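Local coordinates for protein transcriptional regulator, TetR family (Vibrio parahaemolyticus, PDB 3HE0) that probably binds DNA at transcription regulatory regions and controls transcription there, as a member of the TetR family of helix-turn-helix regulators, at residues Ser33-Lys36 and Leu37-Ala41; Pro83-Glu86 and Arg87-Met91; Ala132-Asp135 and Arg136-Gln140. All blocks are in the same frame, centred on the assembly; numbering follows the deposited sequence.

Interaction 1 of 3, residues Ser33-Lys36 and Leu37-Ala41; sequences SMQK and LANEA
Lys36 and Glu40, one helical turn apart, are set alongside each other by their torsions: CG of Glu40 stands opposite its carbonyl carbon and beside its N (chi1 -77°), while the Lys36 chain bends at its second torsion (chi2 -113°) and then runs straight to NZ. Both side chains point the same way, and their aliphatic parts meet at 3.9 Å, Lys36 CD to Glu40 CG. The charged ends do not close into a salt bridge, since Lys36 NZ stays 4.3 Å from Glu40 OE1. A water lies between them, accepting a weak bond from Lys36 NZ at 3.1 Å and lying 3.3 Å from Glu40 OE1. Beneath this pair the backbone bond from Glu40 N to Lys36 O is short, 2.7 Å, with an N-H...O angle of 166°. At the start of the helix, Ser33 is the N-cap: its OG takes a straight bond from Lys36 N at 3.0 Å and a weaker, bent one from Gln35 N. On the buried side, Met34 SE, a selenomethionine atom, approaches Leu37 CD2 at 4.3 Å, and Ile48 and Leu58 of the following helices touch both residues. This is the first helix of the predicted helix-turn-helix. The chemistry implies a capped, backbone-bonded helix with an apolar inner side, whose outer opposite charges, linked by water, probably add only a modest, solvent-screened attraction.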
loop_
_atom_site.group_PDB
_atom_site.type_symbol
_atom_site.label_atom_id
_atom_site.label_comp_id
_atom_site.label_asym_id
_atom_site.label_seq_id
_atom_site.Cartn_x
_atom_site.Cartn_y
_atom_site.Cartn_z
ATOM N N SER A 33 8.202 13.067 -19.488
ATOM C CA SER A 33 8.878 13.628 -20.656
ATOM C C SER A 33 9.907 14.649 -20.221
ATOM O O SER A 33 9.583 15.557 -19.465
ATOM C CB SER A 33 7.873 14.360 -21.543
ATOM O OG SER A 33 8.521 15.430 -22.211
HETATM N N MSE A 34 11.124 14.550 -20.740
HETATM C CA MSE A 34 12.134 15.538 -20.395
HETATM C C MSE A 34 11.711 16.946 -20.844
HETATM O O MSE A 34 12.061 17.949 -20.209
HETATM C CB MSE A 34 13.486 15.151 -20.984
HETATM C CG MSE A 34 14.088 13.871 -20.389
HETATM SE SE MSE A 34 14.349 13.861 -18.442
HETATM C CE MSE A 34 16.299 13.896 -18.266
ATOM N N GLN A 35 10.927 17.013 -21.916
ATOM C CA GLN A 35 10.474 18.298 -22.466
ATOM C C GLN A 35 9.449 18.996 -21.572
ATOM O O GLN A 35 9.585 20.183 -21.258
ATOM C CB GLN A 35 9.888 18.106 -23.872
ATOM C CG GLN A 35 9.828 19.386 -24.704
ATOM C CD GLN A 35 11.207 19.960 -24.998
ATOM O OE1 GLN A 35 11.542 21.038 -24.515
ATOM N NE2 GLN A 35 12.018 19.238 -25.777
ATOM N N LYS A 36 8.420 18.263 -21.168
ATOM C CA LYS A 36 7.382 18.836 -20.304
ATOM C C LYS A 36 8.012 19.162 -18.956
ATOM O O LYS A 36 7.655 20.161 -18.336
ATOM C CB LYS A 36 6.187 17.888 -20.136
ATOM C CG LYS A 36 4.791 18.582 -20.226
ATOM C CD LYS A 36 3.985 18.585 -18.913
ATOM C CE LYS A 36 2.555 19.158 -19.132
ATOM N NZ LYS A 36 1.679 19.221 -17.902
ATOM N N LEU A 37 8.966 18.330 -18.530
ATOM C CA LEU A 37 9.686 18.571 -17.289
ATOM C C LEU A 37 10.316 19.938 -17.378
ATOM O O LEU A 37 10.133 20.761 -16.494
ATOM C CB LEU A 37 10.740 17.487 -17.023
ATOM C CG LEU A 37 11.566 17.638 -15.736
ATOM C CD1 LEU A 37 10.701 17.583 -14.480
ATOM C CD2 LEU A 37 12.606 16.574 -15.671
ATOM N N ALA A 38 11.032 20.191 -18.467
ATOM C CA ALA A 38 11.758 21.445 -18.604
ATOM C C ALA A 38 10.769 22.608 -18.644
ATOM O O ALA A 38 10.998 23.642 -18.000
ATOM C CB ALA A 38 12.666 21.425 -19.840
ATOM N N ASN A 39 9.669 22.408 -19.374
ATOM C CA ASN A 39 8.558 23.370 -19.436
ATOM C C ASN A 39 7.977 23.669 -18.042
ATOM O O ASN A 39 7.841 24.828 -17.662
ATOM C CB ASN A 39 7.422 22.865 -20.357
ATOM C CG ASN A 39 7.810 22.847 -21.843
ATOM O OD1 ASN A 39 8.768 23.479 -22.260
ATOM N ND2 ASN A 39 7.051 22.111 -22.640
ATOM N N GLU A 40 7.655 22.622 -17.301
ATOM C CA GLU A 40 7.092 22.763 -15.961
ATOM C C GLU A 40 8.071 23.243 -14.904
ATOM O O GLU A 40 7.666 23.882 -13.934
ATOM C CB GLU A 40 6.484 21.442 -15.495
ATOM C CG GLU A 40 5.122 21.129 -16.115
ATOM C CD GLU A 40 4.108 22.274 -16.027
ATOM O OE1 GLU A 40 3.180 22.206 -15.162
ATOM O OE2 GLU A 40 4.226 23.236 -16.843
ATOM N N ALA A 41 9.347 22.924 -15.066
ATOM C CA ALA A 41 10.340 23.403 -14.136
ATOM C C ALA A 41 10.750 24.812 -14.505
ATOM O O ALA A 41 11.373 25.505 -13.711
ATOM C CB ALA A 41 11.546 22.490 -14.122
HETATM O O HOH W 1 1.224 19.619 -14.876
#

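Interaction 2 of 3, residues Pro83-Glu86 and Arg87-Met91; sequences PLKE and RYRTM. Unlike the reference sequence in segment 87-91: Arg87 (reference Cys).
Arg87, Glu86 and Arg89 carry most of this contact in the first turns of helix 84-97. Arg87, which replaces a cysteine of the reference sequence, lays one face of its guanidinium against Leu84, whose CD2 comes to 3.3 Å from Arg87 NH1. Glu86 works in two directions. Its OE1 meets the edge of the Arg89 guanidinium in a weak salt bridge, 3.4 Å to Arg89 NH2, with the carboxylate and guanidinium planes only 21° apart. Its other oxygen, OE2, lies 3.0 Å from Thr90 OG1. That hydroxyl donates instead to the backbone, at 2.8 Å to Glu86 O, an acceptor also bonded by Thr90 N at 2.9 Å; the two donors arrive from opposite faces of the carbonyl plane. With Thr90 OG1 set opposite its own carbonyl carbon (chi1 -55°), the hydroxyl folds back over the preceding turn. The stronger partner of Arg89 is Glu183, in a salt bridge to NH1, and Lys85 likewise pairs with Glu187. Helix 179-193 thus lies along the side of Lys85, Tyr88 and Arg89, while Leu84 and Met91 rest on helix 132-143.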
loop_
_atom_site.group_PDB
_atom_site.type_symbol
_atom_site.label_atom_id
_atom_site.label_comp_id
_atom_site.label_asym_id
_atom_site.label_seq_id
_atom_site.Cartn_x
_atom_site.Cartn_y
_atom_site.Cartn_z
ATOM N N PRO A 83 8.570 10.237 26.050
ATOM C CA PRO A 83 8.323 8.824 26.319
ATOM C C PRO A 83 8.027 8.034 25.034
ATOM O O PRO A 83 7.651 8.621 24.016
ATOM C CB PRO A 83 7.100 8.844 27.245
ATOM C CG PRO A 83 7.134 10.172 27.861
ATOM C CD PRO A 83 7.658 11.097 26.812
ATOM N N LEU A 84 8.220 6.716 25.099
ATOM C CA LEU A 84 8.113 5.851 23.925
ATOM C C LEU A 84 6.781 6.057 23.241
ATOM O O LEU A 84 6.731 6.365 22.058
ATOM C CB LEU A 84 8.235 4.367 24.309
ATOM C CG LEU A 84 9.616 3.712 24.357
ATOM C CD1 LEU A 84 9.393 2.246 24.477
ATOM C CD2 LEU A 84 10.460 4.017 23.149
ATOM N N LYS A 85 5.705 5.910 24.013
ATOM C CA LYS A 85 4.358 5.918 23.444
ATOM C C LYS A 85 3.996 7.239 22.775
ATOM O O LYS A 85 3.215 7.260 21.830
ATOM C CB LYS A 85 3.305 5.537 24.474
ATOM C CG LYS A 85 1.933 5.194 23.873
ATOM C CD LYS A 85 1.097 4.402 24.879
ATOM C CE LYS A 85 -0.335 4.183 24.460
ATOM N NZ LYS A 85 -0.964 3.250 25.425
ATOM N N GLU A 86 4.599 8.323 23.229
ATOM C CA GLU A 86 4.312 9.628 22.685
ATOM C C GLU A 86 5.063 9.814 21.401
ATOM O O GLU A 86 4.547 10.417 20.457
ATOM C CB GLU A 86 4.690 10.732 23.694
ATOM C CG GLU A 86 4.450 12.148 23.178
ATOM C CD GLU A 86 3.062 12.310 22.494
ATOM O OE1 GLU A 86 2.031 11.780 23.003
ATOM O OE2 GLU A 86 3.018 12.955 21.416
ATOM N N ARG A 87 6.307 9.346 21.365
ATOM C CA ARG A 87 7.019 9.316 20.087
ATOM C C ARG A 87 6.226 8.468 19.076
ATOM O O ARG A 87 6.073 8.854 17.929
ATOM C CB ARG A 87 8.432 8.758 20.246
ATOM C CG ARG A 87 9.370 9.675 20.997
ATOM C CD ARG A 87 10.768 9.126 20.987
ATOM N NE ARG A 87 11.042 8.416 22.219
ATOM C CZ ARG A 87 11.955 7.455 22.362
ATOM N NH1 ARG A 87 12.115 6.891 23.547
ATOM N NH2 ARG A 87 12.698 7.039 21.348
ATOM N N TYR A 88 5.724 7.329 19.521
ATOM C CA TYR A 88 4.935 6.461 18.648
ATOM C C TYR A 88 3.712 7.214 18.113
ATOM O O TYR A 88 3.479 7.253 16.903
ATOM C CB TYR A 88 4.530 5.179 19.375
ATOM C CG TYR A 88 3.660 4.278 18.532
ATOM C CD1 TYR A 88 4.216 3.404 17.619
ATOM C CD2 TYR A 88 2.282 4.328 18.619
ATOM C CE1 TYR A 88 3.402 2.586 16.816
ATOM C CE2 TYR A 88 1.465 3.497 17.829
ATOM C CZ TYR A 88 2.038 2.643 16.937
ATOM O OH TYR A 88 1.248 1.837 16.155
ATOM N N ARG A 89 2.968 7.859 19.017
ATOM C CA ARG A 89 1.753 8.567 18.636
ATOM C C ARG A 89 2.054 9.686 17.661
ATOM O O ARG A 89 1.283 9.916 16.720
ATOM C CB ARG A 89 1.024 9.133 19.871
ATOM C CG ARG A 89 -0.312 9.854 19.559
ATOM C CD ARG A 89 -1.045 10.391 20.810
ATOM N NE ARG A 89 -1.682 9.297 21.525
ATOM C CZ ARG A 89 -1.169 8.661 22.579
ATOM N NH1 ARG A 89 -1.853 7.666 23.135
ATOM N NH2 ARG A 89 0.019 9.012 23.090
ATOM N N THR A 90 3.146 10.414 17.888
ATOM C CA THR A 90 3.472 11.529 17.026
ATOM C C THR A 90 3.679 11.051 15.585
ATOM O O THR A 90 3.071 11.568 14.650
ATOM C CB THR A 90 4.739 12.298 17.523
ATOM O OG1 THR A 90 4.544 12.709 18.878
ATOM C CG2 THR A 90 5.014 13.533 16.687
HETATM N N MSE A 91 4.544 10.061 15.418
HETATM C CA MSE A 91 4.870 9.543 14.102
HETATM C C MSE A 91 3.635 8.924 13.458
HETATM O O MSE A 91 3.412 9.094 12.264
HETATM C CB MSE A 91 5.985 8.499 14.195
HETATM C CG MSE A 91 7.323 9.110 14.542
HETATM SE SE MSE A 91 8.678 7.741 14.815
HETATM C CE MSE A 91 10.206 8.917 15.118
#

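Interaction 3 of 3, residues Ala132-Asp135 and Arg136-Gln140; sequences AQVD and RLFNQ
Val134 and Phe138, side by side one turn apart and pointing the same way, form the tight part of this contact. Val134 CG1 closes to 3.4 Å on Phe138 CE2, approaching the ring obliquely. The valine reaches it with the branch that stands opposite its own backbone N (chi1 177°). The ring also rests by its CD2 at 3.4 Å from Val134 O, the carbonyl that accepts Phe138 N at 3.1 Å with an N-H...O angle of 167°. Both side chains are buried: Val134 meets Met91 and Phe160, while Leu155 and Ser156 of helix 152-158 lie against Phe138.

On the polar side the side chains are looser against each other. Asn139 folds back on the Asp135 carbonyl, its CG 3.1 Å from Asp135 O, but Asp135 CB stays 4.2 Å from Asn139 ND2. The backbone bond from Asn139 N to Asp135 O is 2.8 Å long, whereas Asn139 ND2, 3.2 Å from Asp135 O, is too badly angled to count as a hydrogen bond. What ties the two polar ends together is a common partner, Asn152, whose ND2 is hydrogen-bonded to both Asp135 OD1 and Asn139 OD1. The exposed Arg136 extends outward from the helix, its ion pair with Asp80 long and weak. Such a split between apolar and polar flanks marks an amphipathic helix, here one of those building the all-helical C-terminal domain of a TetR-family regulator.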
loop_
_atom_site.group_PDB
_atom_site.type_symbol
_atom_site.label_atom_id
_atom_site.label_comp_id
_atom_site.label_asym_id
_atom_site.label_seq_id
_atom_site.Cartn_x
_atom_site.Cartn_y
_atom_site.Cartn_z
ATOM N N ALA A 132 16.026 6.971 11.015
ATOM C CA ALA A 132 16.837 6.683 12.196
ATOM C C ALA A 132 16.050 6.782 13.503
ATOM O O ALA A 132 16.258 5.973 14.414
ATOM C CB ALA A 132 18.109 7.598 12.233
ATOM N N GLN A 133 15.138 7.752 13.600
ATOM C CA GLN A 133 14.303 7.859 14.798
ATOM C C GLN A 133 13.256 6.738 14.898
ATOM O O GLN A 133 12.865 6.380 15.999
ATOM C CB GLN A 133 13.664 9.247 14.928
ATOM C CG GLN A 133 14.650 10.348 15.353
ATOM C CD GLN A 133 13.932 11.631 15.730
ATOM O OE1 GLN A 133 13.176 12.190 14.931
ATOM N NE2 GLN A 133 14.151 12.099 16.954
ATOM N N VAL A 134 12.841 6.132 13.787
ATOM C CA VAL A 134 11.879 4.996 13.888
ATOM C C VAL A 134 12.624 3.801 14.490
ATOM O O VAL A 134 12.130 3.098 15.385
ATOM C CB VAL A 134 11.266 4.609 12.521
ATOM C CG1 VAL A 134 10.336 3.392 12.651
ATOM C CG2 VAL A 134 10.519 5.792 11.941
ATOM N N ASP A 135 13.845 3.589 14.017
ATOM C CA ASP A 135 14.655 2.506 14.559
ATOM C C ASP A 135 14.971 2.708 16.011
ATOM O O ASP A 135 14.988 1.743 16.780
ATOM C CB ASP A 135 15.937 2.346 13.773
ATOM C CG ASP A 135 15.709 1.642 12.469
ATOM O OD1 ASP A 135 15.039 0.563 12.429
ATOM O OD2 ASP A 135 16.205 2.187 11.477
ATOM N N ARG A 136 15.215 3.953 16.397
ATOM C CA ARG A 136 15.593 4.229 17.781
ATOM C C ARG A 136 14.421 3.949 18.714
ATOM O O ARG A 136 14.606 3.322 19.773
ATOM C CB ARG A 136 16.100 5.655 17.957
ATOM C CG ARG A 136 17.017 5.802 19.155
ATOM C CD ARG A 136 17.409 7.256 19.332
ATOM N NE ARG A 136 18.639 7.459 20.107
ATOM C CZ ARG A 136 19.887 7.235 19.666
ATOM N NH1 ARG A 136 20.932 7.479 20.469
ATOM N NH2 ARG A 136 20.104 6.759 18.434
ATOM N N LEU A 137 13.216 4.355 18.296
ATOM C CA LEU A 137 11.985 3.975 18.990
ATOM C C LEU A 137 11.905 2.450 19.205
ATOM O O LEU A 137 11.755 1.966 20.331
ATOM C CB LEU A 137 10.749 4.459 18.216
ATOM C CG LEU A 137 9.401 3.941 18.733
ATOM C CD1 LEU A 137 9.002 4.555 20.079
ATOM C CD2 LEU A 137 8.307 4.192 17.756
ATOM N N PHE A 138 11.981 1.693 18.125
ATOM C CA PHE A 138 11.774 0.236 18.226
ATOM C C PHE A 138 12.937 -0.415 19.028
ATOM O O PHE A 138 12.708 -1.291 19.881
ATOM C CB PHE A 138 11.651 -0.395 16.840
ATOM C CG PHE A 138 10.359 -0.081 16.110
ATOM C CD1 PHE A 138 9.116 -0.133 16.753
ATOM C CD2 PHE A 138 10.376 0.247 14.761
ATOM C CE1 PHE A 138 7.943 0.166 16.067
ATOM C CE2 PHE A 138 9.178 0.523 14.063
ATOM C CZ PHE A 138 7.980 0.482 14.715
ATOM N N ASN A 139 14.171 0.036 18.794
ATOM C CA ASN A 139 15.317 -0.495 19.547
ATOM C C ASN A 139 15.186 -0.203 21.013
ATOM O O ASN A 139 15.386 -1.091 21.843
ATOM C CB ASN A 139 16.656 0.043 19.038
ATOM C CG ASN A 139 16.995 -0.468 17.657
ATOM O OD1 ASN A 139 16.535 -1.537 17.237
ATOM N ND2 ASN A 139 17.805 0.286 16.947
ATOM N N GLN A 140 14.805 1.022 21.337
ATOM C CA GLN A 140 14.685 1.409 22.720
ATOM C C GLN A 140 13.571 0.641 23.407
ATOM O O GLN A 140 13.744 0.109 24.519
ATOM C CB GLN A 140 14.445 2.904 22.819
ATOM C CG GLN A 140 14.505 3.388 24.220
ATOM C CD GLN A 140 14.469 4.890 24.324
ATOM O OE1 GLN A 140 14.721 5.606 23.344
ATOM N NE2 GLN A 140 14.143 5.384 25.519
#

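How the interactions relate
Interactions 2 and 3 lie within neighbouring helices of the C-terminal domain, their centres 11 Å apart, whereas interaction 1 lies in the predicted DNA-binding motif, its centre about 41 Å and 39 Å from theirs. Helices 84-97 and 132-143 touch directly: Leu84 CD2 packs at 3.4 Å on Leu137 CD1, and Arg87 NH1 makes a weak hydrogen bond to Gln140 OE1. All three contacts are partly buried and rest on i to i+4 backbone bonds, but interaction 1 is the most surface-like, with four of eight touching residues exposed, against one and two in the others. Their side chains differ: a water-linked charged pair in 33-41, a weak salt bridge in 83-91, and aromatic-aliphatic packing in 132-140.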